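Local coordinates for protein tartrate dehydrogenase/decarboxylase (PDB 3FLK) that oxidises tartrate with NAD, converts meso-tartrate to D-glycerate and oxidatively decarboxylates D-malate to pyruvate, using magnesium or manganese, at residues 6-11 with 310-315; 26-31 with 39-44. The protein carries 1 engineered substitution. All blocks are in the same frame, centred on the assembly; numbering follows the deposited sequence.

Interaction 1: residues 6-11 with 310-315; sequences FRIAAI and EFLGQG
Leu312, in the last turn of helix 299-313, lies against the flat side of Phe6 at the start of strand 6-13. Followed outward from the backbone, the leucine first presents CB, which sits over one face of the phenyl ring, 4.1 Å from the ring centroid and only 8° off the normal, a CH-pi contact. Beyond CG the two methyls part: CD2 comes 4.1 Å from Phe6 CD1, while CD1 slides back toward the root of the ring, 4.1 Å from Phe6 CG, and also meets the CD1 methyl of Ile8 at 3.9 Å. Strand 6-13, the first of the chain, lies next to the edge strand 39-43 in the mixed sheet of the isocitrate/isopropylmalate dehydrogenase fold, and here the end of a helix nearly 300 residues later packs onto it. Phe6 has CG anti to its own carbonyl carbon (chi1 -71°), and the ring runs past the leucine in the opposite direction until CZ lies 3.3 Å from the Leu312 carbonyl O. Tyr319 also meets this ring, the two planes nearly perpendicular. With alanine at Phe6, Leu312 CB would probably lose the aromatic face it rests against, leaving a gap between helix end and strand. Ile8, by contrast, reaches the leucine with its tip alone.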
loop_
_atom_site.group_PDB
_atom_site.type_symbol
_atom_site.label_atom_id
_atom_site.label_comp_id
_atom_site.label_asym_id
_atom_site.label_seq_id
_atom_site.Cartn_x
_atom_site.Cartn_y
_atom_site.Cartn_z
ATOM N N PHE A 6 37.200 -7.424 8.560
ATOM C CA PHE A 6 36.115 -6.450 8.486
ATOM C C PHE A 6 35.615 -6.073 9.877
ATOM O O PHE A 6 35.363 -6.941 10.717
ATOM C CB PHE A 6 34.964 -6.963 7.614
ATOM C CG PHE A 6 35.289 -7.017 6.145
ATOM C CD1 PHE A 6 35.497 -5.848 5.417
ATOM C CD2 PHE A 6 35.376 -8.235 5.486
ATOM C CE1 PHE A 6 35.797 -5.894 4.060
ATOM C CE2 PHE A 6 35.673 -8.292 4.125
ATOM C CZ PHE A 6 35.884 -7.119 3.412
ATOM N N ARG A 7 35.492 -4.770 10.112
ATOM C CA ARG A 7 34.976 -4.245 11.370
ATOM C C ARG A 7 33.482 -3.970 11.235
ATOM O O ARG A 7 33.055 -3.239 10.336
ATOM C CB ARG A 7 35.702 -2.957 11.762
ATOM C CG ARG A 7 37.189 -3.109 12.041
ATOM C CD ARG A 7 37.767 -1.787 12.531
ATOM N NE ARG A 7 37.380 -1.493 13.913
ATOM C CZ ARG A 7 37.251 -0.267 14.418
ATOM N NH1 ARG A 7 37.458 0.803 13.659
ATOM N NH2 ARG A 7 36.900 -0.110 15.687
ATOM N N ILE A 8 32.698 -4.556 12.134
ATOM C CA ILE A 8 31.244 -4.439 12.086
ATOM C C ILE A 8 30.720 -3.643 13.274
ATOM O O ILE A 8 30.993 -3.977 14.429
ATOM C CB ILE A 8 30.545 -5.832 12.098
ATOM C CG1 ILE A 8 31.204 -6.841 11.132
ATOM C CG2 ILE A 8 29.027 -5.688 11.909
ATOM C CD1 ILE A 8 31.380 -6.394 9.683
ATOM N N ALA A 9 29.959 -2.592 12.982
ATOM C CA ALA A 9 29.260 -1.846 14.017
ATOM C C ALA A 9 27.883 -2.468 14.246
ATOM O O ALA A 9 26.993 -2.359 13.400
ATOM C CB ALA A 9 29.138 -0.381 13.629
ATOM N N ALA A 10 27.731 -3.143 15.384
ATOM C CA ALA A 10 26.474 -3.786 15.756
ATOM C C ALA A 10 25.652 -2.852 16.637
ATOM O O ALA A 10 26.105 -2.425 17.704
ATOM C CB ALA A 10 26.739 -5.111 16.464
ATOM N N ILE A 11 24.450 -2.521 16.172
ATOM C CA ILE A 11 23.579 -1.576 16.865
ATOM C C ILE A 11 22.185 -2.193 16.999
ATOM O O ILE A 11 21.379 -2.114 16.069
ATOM C CB ILE A 11 23.499 -0.203 16.126
ATOM C CG1 ILE A 11 24.902 0.331 15.802
ATOM C CG2 ILE A 11 22.699 0.815 16.954
ATOM C CD1 ILE A 11 24.921 1.611 14.967
ATOM N N GLU A 310 27.897 -11.030 1.693
ATOM C CA GLU A 310 27.886 -11.018 0.234
ATOM C C GLU A 310 28.391 -9.673 -0.302
ATOM O O GLU A 310 29.199 -9.635 -1.233
ATOM C CB GLU A 310 26.476 -11.322 -0.287
ATOM C CG GLU A 310 26.396 -11.621 -1.782
ATOM C CD GLU A 310 24.989 -11.970 -2.240
ATOM O OE1 GLU A 310 24.038 -11.243 -1.877
ATOM O OE2 GLU A 310 24.830 -12.972 -2.971
ATOM N N PHE A 311 27.928 -8.579 0.307
ATOM C CA PHE A 311 28.316 -7.228 -0.106
ATOM C C PHE A 311 29.764 -6.870 0.254
ATOM O O PHE A 311 30.465 -6.240 -0.541
ATOM C CB PHE A 311 27.353 -6.183 0.469
ATOM C CG PHE A 311 27.582 -4.791 -0.061
ATOM C CD1 PHE A 311 27.212 -4.457 -1.361
ATOM C CD2 PHE A 311 28.175 -3.816 0.738
ATOM C CE1 PHE A 311 27.427 -3.170 -1.859
ATOM C CE2 PHE A 311 28.393 -2.528 0.250
ATOM C CZ PHE A 311 28.020 -2.206 -1.050
ATOM N N LEU A 312 30.196 -7.263 1.451
ATOM C CA LEU A 312 31.565 -7.006 1.906
ATOM C C LEU A 312 32.602 -7.850 1.170
ATOM O O LEU A 312 33.740 -7.418 0.984
ATOM C CB LEU A 312 31.693 -7.239 3.416
ATOM C CG LEU A 312 31.112 -6.205 4.386
ATOM C CD1 LEU A 312 31.265 -6.694 5.816
ATOM C CD2 LEU A 312 31.762 -4.833 4.217
ATOM N N GLY A 313 32.201 -9.046 0.749
ATOM C CA GLY A 313 33.114 -10.007 0.132
ATOM C C GLY A 313 33.752 -9.532 -1.158
ATOM O O GLY A 313 34.960 -9.702 -1.358
ATOM N N GLN A 314 32.933 -8.933 -2.024
ATOM C CA GLN A 314 33.362 -8.430 -3.334
ATOM C C GLN A 314 33.971 -9.523 -4.214
ATOM O O GLN A 314 33.242 -10.263 -4.880
ATOM C CB GLN A 314 34.291 -7.212 -3.189
ATOM C CG GLN A 314 33.555 -5.939 -2.799
ATOM C CD GLN A 314 34.473 -4.749 -2.608
ATOM O OE1 GLN A 314 35.057 -4.562 -1.540
ATOM N NE2 GLN A 314 34.589 -3.920 -3.642
ATOM N N GLY A 315 35.298 -9.633 -4.206
ATOM C CA GLY A 315 35.992 -10.631 -5.018
ATOM C C GLY A 315 36.337 -11.922 -4.293
ATOM O O GLY A 315 36.812 -12.876 -4.917
#

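Interaction 2: residues 26-31 with 39-44; sequences RVLEAA and LEFDTF
Phe41 and Leu28 carry most of this contact, with Leu39 and Glu29 adding smaller shares. The phenyl ring of Phe41 reaches out from strand 39-43 toward helix 17-35, and Leu28 reaches out from the helix to meet it, the two side chains crossing at about a right angle. The leucine touches the ring at its outer rim, near the ring plane: its CD1 methyl lies 3.8 Å from Phe41 CZ and 3.9 Å from Phe41 CE1. Leu28 CB stands 4.0 Å from that same CZ, so one ring corner is met by both the root and a tip of the leucine. Phe41 CB already points at the helix, and with CG anti to the carbonyl carbon (chi1 -64°) the ring brings CZ and CE1 to Leu28.

Two residues earlier, Leu39 also points at the helix, but it meets main chain: its CD1 methyl is 4.1 Å from the carbonyl O of Leu28. Glu29, on the exposed side, contributes the aliphatic part of its chain, with CG 4.2 Å from Phe41 CE2.

Helix and strand belong to a beta-alpha-beta unit, strand 6-13, helix 17-35, strand 39-43; the axes of segments 26-31 and 39-43 run nearly antiparallel (159°) and come within 10.0 Å. Leu28 and Leu39 both touch Leu309 of helix 299-313 as well, so the two leucines extend into a core shared with a second helix. Strand 39-43 is the outermost strand at this end of the sheet within the chain.

No hydrogen bond joins the helix segment to the strand segment. The fit is largely apolar, leucine and Glu29 carbons at a ring rim plus one methyl against a backbone carbonyl, and so probably depends on shape and on keeping water away from Leu28 and the ring rather than on directional bonds.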
loop_
_atom_site.group_PDB
_atom_site.type_symbol
_atom_site.label_atom_id
_atom_site.label_comp_id
_atom_site.label_asym_id
_atom_site.label_seq_id
_atom_site.Cartn_x
_atom_site.Cartn_y
_atom_site.Cartn_z
ATOM N N ARG A 26 25.546 -14.638 16.224
ATOM C CA ARG A 26 25.802 -16.061 16.462
ATOM C C ARG A 26 26.046 -16.816 15.152
ATOM O O ARG A 26 27.055 -17.510 15.010
ATOM C CB ARG A 26 24.628 -16.680 17.225
ATOM C CG ARG A 26 24.812 -18.129 17.657
ATOM C CD ARG A 26 23.522 -18.639 18.279
ATOM N NE ARG A 26 23.732 -19.793 19.150
ATOM C CZ ARG A 26 22.867 -20.192 20.078
ATOM N NH1 ARG A 26 21.730 -19.528 20.266
ATOM N NH2 ARG A 26 23.140 -21.255 20.823
ATOM N N VAL A 27 25.124 -16.668 14.201
ATOM C CA VAL A 27 25.214 -17.353 12.909
ATOM C C VAL A 27 26.382 -16.829 12.064
ATOM O O VAL A 27 27.049 -17.605 11.368
ATOM C CB VAL A 27 23.882 -17.267 12.114
ATOM C CG1 VAL A 27 23.990 -18.005 10.780
ATOM C CG2 VAL A 27 22.726 -17.830 12.936
ATOM N N LEU A 28 26.622 -15.518 12.127
ATOM C CA LEU A 28 27.755 -14.901 11.427
ATOM C C LEU A 28 29.097 -15.414 11.946
ATOM O O LEU A 28 30.016 -15.662 11.162
ATOM C CB LEU A 28 27.706 -13.375 11.531
ATOM C CG LEU A 28 26.673 -12.608 10.698
ATOM C CD1 LEU A 28 26.638 -11.154 11.131
ATOM C CD2 LEU A 28 26.969 -12.707 9.213
ATOM N N GLU A 29 29.203 -15.566 13.266
ATOM C CA GLU A 29 30.418 -16.098 13.891
ATOM C C GLU A 29 30.644 -17.567 13.527
ATOM O O GLU A 29 31.782 -17.996 13.351
ATOM C CB GLU A 29 30.389 -15.894 15.412
ATOM C CG GLU A 29 30.690 -14.453 15.842
ATOM C CD GLU A 29 30.478 -14.194 17.330
ATOM O OE1 GLU A 29 29.684 -14.915 17.976
ATOM O OE2 GLU A 29 31.103 -13.249 17.857
ATOM N N ALA A 30 29.557 -18.327 13.400
ATOM C CA ALA A 30 29.623 -19.711 12.930
ATOM C C ALA A 30 30.044 -19.776 11.460
ATOM O O ALA A 30 30.814 -20.655 11.066
ATOM C CB ALA A 30 28.290 -20.412 13.138
ATOM N N ALA A 31 29.536 -18.840 10.659
ATOM C CA ALA A 31 29.921 -18.721 9.255
ATOM C C ALA A 31 31.384 -18.303 9.113
ATOM O O ALA A 31 32.090 -18.796 8.232
ATOM C CB ALA A 31 29.011 -17.738 8.528
ATOM N N LEU A 39 36.111 -11.365 11.066
ATOM C CA LEU A 39 35.097 -10.375 11.414
ATOM C C LEU A 39 35.281 -9.901 12.850
ATOM O O LEU A 39 35.565 -10.699 13.744
ATOM C CB LEU A 39 33.687 -10.951 11.233
ATOM C CG LEU A 39 33.253 -11.519 9.876
ATOM C CD1 LEU A 39 31.869 -12.141 9.994
ATOM C CD2 LEU A 39 33.275 -10.467 8.767
ATOM N N GLU A 40 35.122 -8.598 13.060
ATOM C CA GLU A 40 35.212 -8.018 14.395
ATOM C C GLU A 40 33.976 -7.171 14.674
ATOM O O GLU A 40 33.678 -6.233 13.933
ATOM C CB GLU A 40 36.489 -7.184 14.542
ATOM C CG GLU A 40 36.807 -6.776 15.979
ATOM C CD GLU A 40 38.161 -6.093 16.128
ATOM O OE1 GLU A 40 38.675 -5.529 15.134
ATOM O OE2 GLU A 40 38.710 -6.115 17.255
ATOM N N PHE A 41 33.262 -7.515 15.742
ATOM C CA PHE A 41 32.029 -6.829 16.111
ATOM C C PHE A 41 32.227 -5.896 17.299
ATOM O O PHE A 41 32.810 -6.283 18.316
ATOM C CB PHE A 41 30.923 -7.843 16.433
ATOM C CG PHE A 41 30.515 -8.697 15.263
ATOM C CD1 PHE A 41 29.470 -8.308 14.434
ATOM C CD2 PHE A 41 31.173 -9.897 14.994
ATOM C CE1 PHE A 41 29.088 -9.094 13.347
ATOM C CE2 PHE A 41 30.798 -10.690 13.912
ATOM C CZ PHE A 41 29.753 -10.288 13.087
ATOM N N ASP A 42 31.749 -4.665 17.154
ATOM C CA ASP A 42 31.654 -3.723 18.262
ATOM C C ASP A 42 30.198 -3.309 18.434
ATOM O O ASP A 42 29.528 -2.948 17.461
ATOM C CB ASP A 42 32.533 -2.492 18.022
ATOM C CG ASP A 42 34.013 -2.767 18.253
ATOM O OD1 ASP A 42 34.353 -3.522 19.191
ATOM O OD2 ASP A 42 34.840 -2.210 17.501
ATOM N N THR A 43 29.714 -3.370 19.672
ATOM C CA THR A 43 28.316 -3.083 19.972
ATOM C C THR A 43 28.144 -1.670 20.528
ATOM O O THR A 43 28.887 -1.244 21.413
ATOM C CB THR A 43 27.721 -4.128 20.942
ATOM O OG1 THR A 43 27.963 -5.444 20.431
ATOM C CG2 THR A 43 26.215 -3.932 21.106
ATOM N N PHE A 44 27.161 -0.954 19.989
ATOM C CA PHE A 44 26.837 0.400 20.428
ATOM C C PHE A 44 25.451 0.440 21.057
ATOM O O PHE A 44 24.504 -0.151 20.529
ATOM C CB PHE A 44 26.922 1.382 19.256
ATOM C CG PHE A 44 28.302 1.513 18.673
ATOM C CD1 PHE A 44 29.213 2.418 19.206
ATOM C CD2 PHE A 44 28.694 0.727 17.595
ATOM C CE1 PHE A 44 30.490 2.545 18.672
ATOM C CE2 PHE A 44 29.971 0.844 17.055
ATOM C CZ PHE A 44 30.869 1.756 17.595
#

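The two contacts lie side by side, their centres about 10 Å apart, and strands 6-13 and 39-43 join them as parallel neighbours in one sheet. Ile8 N lies 2.6 Å from Glu40 O and Ala10 N lies 2.8 Å from Asp42 O, both probable hydrogen bonds, while Ile8 CB packs 3.6 Å from Phe41 CD1. Interaction 2 closes a short loop along the chain, nested inside the far longer one closed by interaction 1. Tyr319 of helix 317-336 touches both Phe6 and Leu39, adding a further bridge. Neither contact belongs to the NADH, oxalate or metal sites; together they set helices 17-35 and 299-313 against the 39-43 edge of the sheet.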